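Long-range contact in extracellular matrix-binding protein EbhA (Staphylococcus aureus, PDB 2DGJ), which probably mediates adhesion to extracellular matrix as a giant cell wall-associated surface protein, this piece being a rod-like string of three-helix bundles: residues A[202-215]-A[228-241]. Numbering follows the deposited sequence.
Sequences NLRNAKTSATNTIN and LKHQVEQAQNVVGV
The ammonium group of K207 binds two backbone carbonyls where helix 222-234 runs out. NZ lies 2.9 Å from A235 O, in the plane of that carbonyl. The second bond, to E233 O, has NZ at 3.2 Å and well above the carbonyl plane. A lysine suits the place because its extended chain crosses the end of the opposite helix, its CE passing V232 O, and delivers N-H donors to carbonyls at a C-terminal end, whose partial negative charge would favour a cation. V241 crosses the K207 chain at about a right angle and enters as a knob into the hole formed by L203, A206, K207 and A210. Its CG1 rests on the single methyl of A210, CB, at 3.5 Å, while CG2 touches K207 CG. L203 holds CG anti to the backbone N (chi1 176°), which brings CD1 over the turn at N237 and within 3.8 Å of V241 CG2. Farther along, I214 CD1 and V232 CG2 meet tip to tip at 3.9 Å, and L228 CB adds to the same apolar layer. T211 suits its place beside V232 CG1 because OG1 is satisfied by K207 O at 2.8 Å, which T211 N reaches from the opposite face. At the edge, K229 CE packs on T211 CG2. Helix 199-215 thus lies nearly antiparallel to helix 222-234 (177° between the short segments), and helix 238-250, with V244 on L228 and V232, completes the three-helix bundle of this GA module; N202 ND2 and V238 N donate to D150 O and OD2, linking it to the preceding chain.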
loop_
_atom_site.group_PDB
_atom_site.type_symbol
_atom_site.label_atom_id
_atom_site.label_comp_id
_atom_site.label_asym_id
_atom_site.label_seq_id
_atom_site.Cartn_x
_atom_site.Cartn_y
_atom_site.Cartn_z
ATOM N N ASN A 202 -25.345 -40.993 13.306
ATOM C CA ASN A 202 -26.145 -42.103 12.790
ATOM C C ASN A 202 -25.982 -43.352 13.662
ATOM O O ASN A 202 -26.923 -44.128 13.833
ATOM C CB ASN A 202 -25.748 -42.432 11.350
ATOM C CG ASN A 202 -26.288 -41.429 10.354
ATOM O OD1 ASN A 202 -27.269 -40.732 10.624
ATOM N ND2 ASN A 202 -25.662 -41.365 9.183
ATOM N N LEU A 203 -24.783 -43.543 14.205
ATOM C CA LEU A 203 -24.499 -44.700 15.052
ATOM C C LEU A 203 -25.222 -44.597 16.390
ATOM O O LEU A 203 -25.744 -45.588 16.902
ATOM C CB LEU A 203 -22.993 -44.830 15.287
ATOM C CG LEU A 203 -22.570 -45.957 16.234
ATOM C CD1 LEU A 203 -23.041 -47.299 15.685
ATOM C CD2 LEU A 203 -21.055 -45.936 16.401
ATOM N N ARG A 204 -25.244 -43.397 16.959
ATOM C CA ARG A 204 -25.916 -43.175 18.236
ATOM C C ARG A 204 -27.415 -43.450 18.077
ATOM O O ARG A 204 -28.019 -44.133 18.902
ATOM C CB ARG A 204 -25.696 -41.734 18.700
ATOM C CG ARG A 204 -26.003 -41.488 20.168
ATOM C CD ARG A 204 -24.769 -41.655 21.061
ATOM N NE ARG A 204 -24.690 -42.958 21.721
ATOM C CZ ARG A 204 -23.960 -43.986 21.294
ATOM N NH1 ARG A 204 -23.217 -43.876 20.199
ATOM N NH2 ARG A 204 -23.958 -45.121 21.978
ATOM N N ASN A 205 -28.009 -42.919 17.012
ATOM C CA ASN A 205 -29.432 -43.130 16.745
ATOM C C ASN A 205 -29.685 -44.592 16.392
ATOM O O ASN A 205 -30.702 -45.175 16.773
ATOM C CB ASN A 205 -29.899 -42.236 15.588
ATOM C CG ASN A 205 -29.893 -40.761 15.950
ATOM O OD1 ASN A 205 -30.477 -40.358 16.956
ATOM N ND2 ASN A 205 -29.237 -39.947 15.127
ATOM N N ALA A 206 -28.748 -45.188 15.667
ATOM C CA ALA A 206 -28.870 -46.582 15.267
ATOM C C ALA A 206 -28.935 -47.487 16.489
ATOM O O ALA A 206 -29.767 -48.384 16.564
ATOM C CB ALA A 206 -27.693 -46.975 14.404
ATOM N N LYS A 207 -28.048 -47.239 17.445
ATOM C CA LYS A 207 -28.000 -48.035 18.666
ATOM C C LYS A 207 -29.251 -47.847 19.513
ATOM O O LYS A 207 -29.711 -48.777 20.176
ATOM C CB LYS A 207 -26.766 -47.664 19.500
ATOM C CG LYS A 207 -25.436 -47.984 18.843
ATOM C CD LYS A 207 -24.281 -47.793 19.816
ATOM C CE LYS A 207 -22.970 -48.250 19.211
ATOM N NZ LYS A 207 -21.891 -48.242 20.226
ATOM N N THR A 208 -29.800 -46.639 19.491
ATOM C CA THR A 208 -30.990 -46.338 20.272
ATOM C C THR A 208 -32.231 -47.054 19.740
ATOM O O THR A 208 -32.962 -47.690 20.504
ATOM C CB THR A 208 -31.262 -44.812 20.308
ATOM O OG1 THR A 208 -30.190 -44.149 20.989
ATOM C CG2 THR A 208 -32.572 -44.513 21.023
ATOM N N SER A 209 -32.463 -46.960 18.433
ATOM C CA SER A 209 -33.634 -47.587 17.835
ATOM C C SER A 209 -33.522 -49.099 17.866
ATOM O O SER A 209 -34.521 -49.796 18.044
ATOM C CB SER A 209 -33.826 -47.118 16.392
ATOM O OG SER A 209 -32.901 -47.743 15.522
ATOM N N ALA A 210 -32.305 -49.601 17.697
ATOM C CA ALA A 210 -32.066 -51.038 17.713
ATOM C C ALA A 210 -32.296 -51.600 19.109
ATOM O O ALA A 210 -32.853 -52.685 19.264
ATOM C CB ALA A 210 -30.646 -51.342 17.260
ATOM N N THR A 211 -31.861 -50.860 20.124
ATOM C CA THR A 211 -32.025 -51.282 21.511
ATOM C C THR A 211 -33.495 -51.277 21.904
ATOM O O THR A 211 -33.979 -52.196 22.556
ATOM C CB THR A 211 -31.248 -50.361 22.473
ATOM O OG1 THR A 211 -29.843 -50.569 22.297
ATOM C CG2 THR A 211 -31.617 -50.656 23.914
ATOM N N ASN A 212 -34.206 -50.234 21.501
ATOM C CA ASN A 212 -35.623 -50.132 21.815
ATOM C C ASN A 212 -36.435 -51.175 21.053
ATOM O O ASN A 212 -37.441 -51.673 21.553
ATOM C CB ASN A 212 -36.146 -48.729 21.498
ATOM C CG ASN A 212 -35.576 -47.670 22.423
ATOM O OD1 ASN A 212 -35.248 -47.949 23.580
ATOM N ND2 ASN A 212 -35.471 -46.444 21.922
ATOM N N THR A 213 -36.000 -51.498 19.840
ATOM C CA THR A 213 -36.703 -52.494 19.040
ATOM C C THR A 213 -36.501 -53.878 19.645
ATOM O O THR A 213 -37.444 -54.661 19.739
ATOM C CB THR A 213 -36.210 -52.499 17.574
ATOM O OG1 THR A 213 -34.784 -52.408 17.551
ATOM C CG2 THR A 213 -36.793 -51.332 16.806
ATOM N N ILE A 214 -35.275 -54.177 20.064
ATOM C CA ILE A 214 -34.985 -55.471 20.673
ATOM C C ILE A 214 -35.805 -55.659 21.950
ATOM O O ILE A 214 -36.391 -56.722 22.172
ATOM C CB ILE A 214 -33.481 -55.604 21.018
ATOM C CG1 ILE A 214 -32.673 -55.840 19.739
ATOM C CG2 ILE A 214 -33.265 -56.750 21.997
ATOM C CD1 ILE A 214 -31.177 -56.003 19.957
ATOM N N ASN A 215 -35.841 -54.623 22.782
ATOM C CA ASN A 215 -36.583 -54.682 24.037
ATOM C C ASN A 215 -38.048 -55.033 23.827
ATOM O O ASN A 215 -38.667 -55.666 24.687
ATOM C CB ASN A 215 -36.495 -53.342 24.776
ATOM C CG ASN A 215 -35.490 -53.366 25.915
ATOM O OD1 ASN A 215 -35.535 -54.244 26.779
ATOM N ND2 ASN A 215 -34.586 -52.393 25.931
ATOM N N LEU A 228 -28.191 -59.411 23.351
ATOM C CA LEU A 228 -28.274 -58.627 22.123
ATOM C C LEU A 228 -28.079 -57.137 22.367
ATOM O O LEU A 228 -27.384 -56.464 21.609
ATOM C CB LEU A 228 -29.627 -58.876 21.445
ATOM C CG LEU A 228 -29.720 -59.982 20.385
ATOM C CD1 LEU A 228 -28.722 -61.086 20.657
ATOM C CD2 LEU A 228 -31.131 -60.528 20.372
ATOM N N LYS A 229 -28.703 -56.620 23.421
ATOM C CA LYS A 229 -28.580 -55.207 23.751
ATOM C C LYS A 229 -27.121 -54.858 24.039
ATOM O O LYS A 229 -26.647 -53.780 23.680
ATOM C CB LYS A 229 -29.462 -54.864 24.956
ATOM C CG LYS A 229 -30.953 -54.889 24.647
ATOM C CD LYS A 229 -31.815 -54.861 25.909
ATOM C CE LYS A 229 -31.797 -53.503 26.588
ATOM N NZ LYS A 229 -32.778 -53.455 27.711
ATOM N N HIS A 230 -26.414 -55.779 24.685
ATOM C CA HIS A 230 -25.008 -55.568 24.998
ATOM C C HIS A 230 -24.200 -55.604 23.703
ATOM O O HIS A 230 -23.245 -54.847 23.539
ATOM C CB HIS A 230 -24.501 -56.650 25.951
ATOM C CG HIS A 230 -23.123 -56.398 26.471
ATOM N ND1 HIS A 230 -22.820 -55.297 27.262
ATOM C CD2 HIS A 230 -21.970 -57.074 26.328
ATOM C CE1 HIS A 230 -21.544 -55.323 27.573
ATOM N NE2 HIS A 230 -20.992 -56.396 27.015
ATOM N N GLN A 231 -24.585 -56.487 22.787
ATOM C CA GLN A 231 -23.893 -56.598 21.507
ATOM C C GLN A 231 -24.063 -55.294 20.729
ATOM O O GLN A 231 -23.183 -54.890 19.966
ATOM C CB GLN A 231 -24.446 -57.770 20.694
ATOM C CG GLN A 231 -24.469 -59.092 21.447
ATOM C CD GLN A 231 -24.336 -60.290 20.526
ATOM O OE1 GLN A 231 -24.952 -60.342 19.461
ATOM N NE2 GLN A 231 -23.532 -61.265 20.937
ATOM N N VAL A 232 -25.205 -54.642 20.921
ATOM C CA VAL A 232 -25.481 -53.370 20.261
ATOM C C VAL A 232 -24.596 -52.305 20.903
ATOM O O VAL A 232 -24.057 -51.427 20.227
ATOM C CB VAL A 232 -26.956 -52.957 20.444
ATOM C CG1 VAL A 232 -27.153 -51.518 19.983
ATOM C CG2 VAL A 232 -27.872 -53.899 19.670
ATOM N N GLU A 233 -24.456 -52.407 22.220
ATOM C CA GLU A 233 -23.653 -51.476 22.999
ATOM C C GLU A 233 -22.193 -51.481 22.551
ATOM O O GLU A 233 -21.545 -50.434 22.506
ATOM C CB GLU A 233 -23.754 -51.848 24.482
ATOM C CG GLU A 233 -23.080 -50.886 25.455
ATOM C CD GLU A 233 -21.562 -50.952 25.410
ATOM O OE1 GLU A 233 -21.001 -52.058 25.580
ATOM O OE2 GLU A 233 -20.928 -49.894 25.207
ATOM N N GLN A 234 -21.681 -52.659 22.207
ATOM C CA GLN A 234 -20.289 -52.788 21.793
ATOM C C GLN A 234 -20.040 -52.606 20.298
ATOM O O GLN A 234 -18.891 -52.476 19.870
ATOM C CB GLN A 234 -19.738 -54.141 22.253
ATOM C CG GLN A 234 -19.760 -54.328 23.764
ATOM C CD GLN A 234 -18.965 -55.538 24.221
ATOM O OE1 GLN A 234 -19.528 -56.535 24.681
ATOM N NE2 GLN A 234 -17.645 -55.456 24.093
ATOM N N ALA A 235 -21.108 -52.595 19.507
ATOM C CA ALA A 235 -20.976 -52.424 18.064
ATOM C C ALA A 235 -20.241 -51.111 17.766
ATOM O O ALA A 235 -20.447 -50.104 18.452
ATOM C CB ALA A 235 -22.348 -52.425 17.414
ATOM N N GLN A 236 -19.390 -51.127 16.744
ATOM C CA GLN A 236 -18.618 -49.940 16.380
ATOM C C GLN A 236 -19.162 -49.142 15.205
ATOM O O GLN A 236 -18.752 -48.003 14.992
ATOM C CB GLN A 236 -17.164 -50.323 16.098
ATOM C CG GLN A 236 -16.345 -50.571 17.354
ATOM C CD GLN A 236 -14.919 -50.989 17.049
ATOM O OE1 GLN A 236 -14.661 -52.134 16.668
ATOM N NE2 GLN A 236 -13.985 -50.058 17.202
ATOM N N ASN A 237 -20.065 -49.736 14.432
ATOM C CA ASN A 237 -20.653 -49.033 13.299
ATOM C C ASN A 237 -22.102 -49.452 13.074
ATOM O O ASN A 237 -22.570 -50.425 13.658
ATOM C CB ASN A 237 -19.816 -49.265 12.038
ATOM C CG ASN A 237 -19.839 -50.700 11.574
ATOM O OD1 ASN A 237 -19.899 -51.633 12.378
ATOM N ND2 ASN A 237 -19.765 -50.887 10.261
ATOM N N VAL A 238 -22.809 -48.708 12.229
ATOM C CA VAL A 238 -24.214 -48.979 11.946
ATOM C C VAL A 238 -24.542 -50.412 11.531
ATOM O O VAL A 238 -25.386 -51.063 12.157
ATOM C CB VAL A 238 -24.753 -48.004 10.865
ATOM C CG1 VAL A 238 -26.195 -48.353 10.499
ATOM C CG2 VAL A 238 -24.695 -46.587 11.381
ATOM N N VAL A 239 -23.888 -50.909 10.482
ATOM C CA VAL A 239 -24.171 -52.262 10.015
ATOM C C VAL A 239 -23.948 -53.270 11.135
ATOM O O VAL A 239 -24.643 -54.290 11.216
ATOM C CB VAL A 239 -23.292 -52.651 8.805
ATOM C CG1 VAL A 239 -23.469 -51.636 7.680
ATOM C CG2 VAL A 239 -21.843 -52.735 9.223
ATOM N N GLY A 240 -22.978 -52.983 11.998
ATOM C CA GLY A 240 -22.698 -53.876 13.103
ATOM C C GLY A 240 -23.901 -53.928 14.024
ATOM O O GLY A 240 -24.282 -54.995 14.506
ATOM N N VAL A 241 -24.497 -52.762 14.263
ATOM C CA VAL A 241 -25.671 -52.648 15.121
ATOM C C VAL A 241 -26.848 -53.397 14.506
ATOM O O VAL A 241 -27.487 -54.217 15.158
ATOM C CB VAL A 241 -26.076 -51.169 15.306
ATOM C CG1 VAL A 241 -27.442 -51.078 15.968
ATOM C CG2 VAL A 241 -25.040 -50.451 16.153
#